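PDB 4HN7: signal transduction protein PmrD from Escherichia coli, which interacts with the phosphorylated response regulator BasR to promote transcription of BasR-activated genes and so induce polymyxin resistance in some natural isolates. Local coordinates for residues I28-A32 against S71-W77. Residues are numbered along the deposited sequence; the frame is centred on the assembly and turned at random.
Sequences IKMIA and SYSPDEW
Ile31, on strand 29-35 of the antiparallel barrel, packs against the link between strand 63-71 and the C-terminal helix 74-84, a surface contact in which the pairing of the two strands ends and gives way to strand-to-helix packing. Met30 and Ser71 form an antiparallel non-hydrogen-bonded pair, and Tyr72 N donates to Lys29 O at 3.2 Å. Beyond this bond the chain leaves the strand and turns into the helix, whose N-cap is Ser73. With CG1 anti to its carbonyl carbon (chi1 -62°), Ile31 extends its longer branch between Tyr72 and the first helical turn. Ile31 CG1 meets the Tyr72 ring at its edge, 3.7 Å from Tyr72 CD1, and Ile31 CG2 lies 3.8 Å from Trp77 CD1 at the indole edge. Ile31 CD1 rests against the aliphatic part of Glu76, 3.3 Å from Glu76 CG, with Trp77 N at 3.6 Å. Outside the two segments, Met20 of strand 16-23 touches both Tyr72 and Trp77, and Lys7 makes a cation-pi contact with Trp77. The disulfide Cys9-Cys81 also ties the helix to the barrel. Between these segments one backbone bond fixes the link, whereas the first turn meets the strand through aliphatic Ile31, consistent with apolar packing setting its position.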
loop_
_atom_site.group_PDB
_atom_site.type_symbol
_atom_site.label_atom_id
_atom_site.label_comp_id
_atom_site.label_asym_id
_atom_site.label_seq_id
_atom_site.Cartn_x
_atom_site.Cartn_y
_atom_site.Cartn_z
ATOM N N ILE A 28 -11.123 22.643 7.424
ATOM C CA ILE A 28 -9.876 22.237 8.018
ATOM C C ILE A 28 -8.788 22.016 6.975
ATOM O O ILE A 28 -8.971 21.262 6.080
ATOM C CB ILE A 28 -10.119 20.928 8.750
ATOM C CG1 ILE A 28 -11.285 21.124 9.710
ATOM C CG2 ILE A 28 -8.881 20.534 9.512
ATOM C CD1 ILE A 28 -11.958 19.862 10.173
ATOM N N LYS A 29 -7.653 22.692 7.110
ATOM C CA LYS A 29 -6.543 22.585 6.204
ATOM C C LYS A 29 -5.383 22.187 7.068
ATOM O O LYS A 29 -5.304 22.647 8.169
ATOM C CB LYS A 29 -6.282 23.925 5.561
ATOM C CG LYS A 29 -7.544 24.602 5.085
ATOM C CD LYS A 29 -7.263 25.659 4.034
ATOM C CE LYS A 29 -8.542 26.357 3.566
ATOM N NZ LYS A 29 -9.148 25.758 2.321
ATOM N N MET A 30 -4.517 21.299 6.604
ATOM C CA MET A 30 -3.479 20.717 7.425
ATOM C C MET A 30 -2.267 20.742 6.549
ATOM O O MET A 30 -2.378 20.902 5.368
ATOM C CB MET A 30 -3.765 19.259 7.813
ATOM C CG MET A 30 -4.993 19.030 8.662
ATOM S SD MET A 30 -4.925 19.531 10.409
ATOM C CE MET A 30 -3.856 18.253 11.014
ATOM N N ILE A 31 -1.109 20.640 7.161
ATOM C CA ILE A 31 0.112 20.437 6.475
ATOM C C ILE A 31 0.506 19.078 6.954
ATOM O O ILE A 31 0.375 18.784 8.131
ATOM C CB ILE A 31 1.180 21.450 6.923
ATOM C CG1 ILE A 31 0.679 22.820 6.579
ATOM C CG2 ILE A 31 2.541 21.133 6.260
ATOM C CD1 ILE A 31 1.509 23.967 7.082
ATOM N N ALA A 32 1.024 18.251 6.064
ATOM C CA ALA A 32 1.369 16.909 6.451
ATOM C C ALA A 32 2.614 16.451 5.760
ATOM O O ALA A 32 2.774 16.662 4.606
ATOM C CB ALA A 32 0.215 15.964 6.183
ATOM N N SER A 71 -1.803 21.873 11.666
ATOM C CA SER A 71 -2.759 22.619 10.894
ATOM C C SER A 71 -1.975 23.643 10.104
ATOM O O SER A 71 -0.796 23.886 10.382
ATOM C CB SER A 71 -3.876 23.244 11.735
ATOM O OG SER A 71 -3.378 24.278 12.540
ATOM N N TYR A 72 -2.640 24.229 9.110
ATOM C CA TYR A 72 -1.987 25.088 8.124
ATOM C C TYR A 72 -1.772 26.488 8.640
ATOM O O TYR A 72 -2.654 27.082 9.203
ATOM C CB TYR A 72 -2.833 25.155 6.823
ATOM C CG TYR A 72 -2.282 26.061 5.715
ATOM C CD1 TYR A 72 -1.102 25.719 5.012
ATOM C CD2 TYR A 72 -2.933 27.271 5.361
ATOM C CE1 TYR A 72 -0.594 26.548 4.001
ATOM C CE2 TYR A 72 -2.428 28.106 4.350
ATOM C CZ TYR A 72 -1.254 27.744 3.674
ATOM O OH TYR A 72 -0.722 28.552 2.682
ATOM N N SER A 73 -0.579 27.011 8.422
ATOM C CA SER A 73 -0.380 28.434 8.407
ATOM C C SER A 73 0.448 28.682 7.155
ATOM O O SER A 73 1.242 27.802 6.779
ATOM C CB SER A 73 0.365 28.858 9.653
ATOM O OG SER A 73 1.689 28.380 9.598
ATOM N N PRO A 74 0.243 29.833 6.476
ATOM C CA PRO A 74 1.135 30.327 5.409
ATOM C C PRO A 74 2.650 30.205 5.709
ATOM O O PRO A 74 3.418 29.729 4.867
ATOM C CB PRO A 74 0.743 31.776 5.329
ATOM C CG PRO A 74 -0.736 31.739 5.579
ATOM C CD PRO A 74 -1.009 30.607 6.515
ATOM N N ASP A 75 3.072 30.604 6.904
ATOM C CA ASP A 75 4.497 30.538 7.285
ATOM C C ASP A 75 4.986 29.103 7.496
ATOM O O ASP A 75 6.045 28.723 6.997
ATOM C CB ASP A 75 4.772 31.374 8.567
ATOM C CG ASP A 75 5.163 32.855 8.272
ATOM O OD1 ASP A 75 4.278 33.672 7.875
ATOM O OD2 ASP A 75 6.366 33.190 8.473
ATOM N N GLU A 76 4.204 28.333 8.256
ATOM C CA GLU A 76 4.448 26.906 8.532
ATOM C C GLU A 76 4.589 26.080 7.276
ATOM O O GLU A 76 5.299 25.084 7.270
ATOM C CB GLU A 76 3.315 26.325 9.386
ATOM C CG GLU A 76 3.349 24.821 9.645
ATOM C CD GLU A 76 4.514 24.357 10.492
ATOM O OE1 GLU A 76 5.472 25.127 10.682
ATOM O OE2 GLU A 76 4.472 23.204 10.964
ATOM N N TRP A 77 3.904 26.465 6.212
ATOM C CA TRP A 77 4.140 25.786 4.961
ATOM C C TRP A 77 5.589 26.089 4.552
ATOM O O TRP A 77 6.350 25.167 4.304
ATOM C CB TRP A 77 3.061 26.064 3.869
ATOM C CG TRP A 77 2.919 24.860 2.988
ATOM C CD1 TRP A 77 2.613 23.555 3.372
ATOM C CD2 TRP A 77 3.169 24.807 1.626
ATOM N NE1 TRP A 77 2.664 22.710 2.301
ATOM C CE2 TRP A 77 3.007 23.454 1.214
ATOM C CE3 TRP A 77 3.513 25.759 0.698
ATOM C CZ2 TRP A 77 3.168 23.062 -0.071
ATOM C CZ3 TRP A 77 3.685 25.370 -0.599
ATOM C CH2 TRP A 77 3.503 24.030 -0.980
#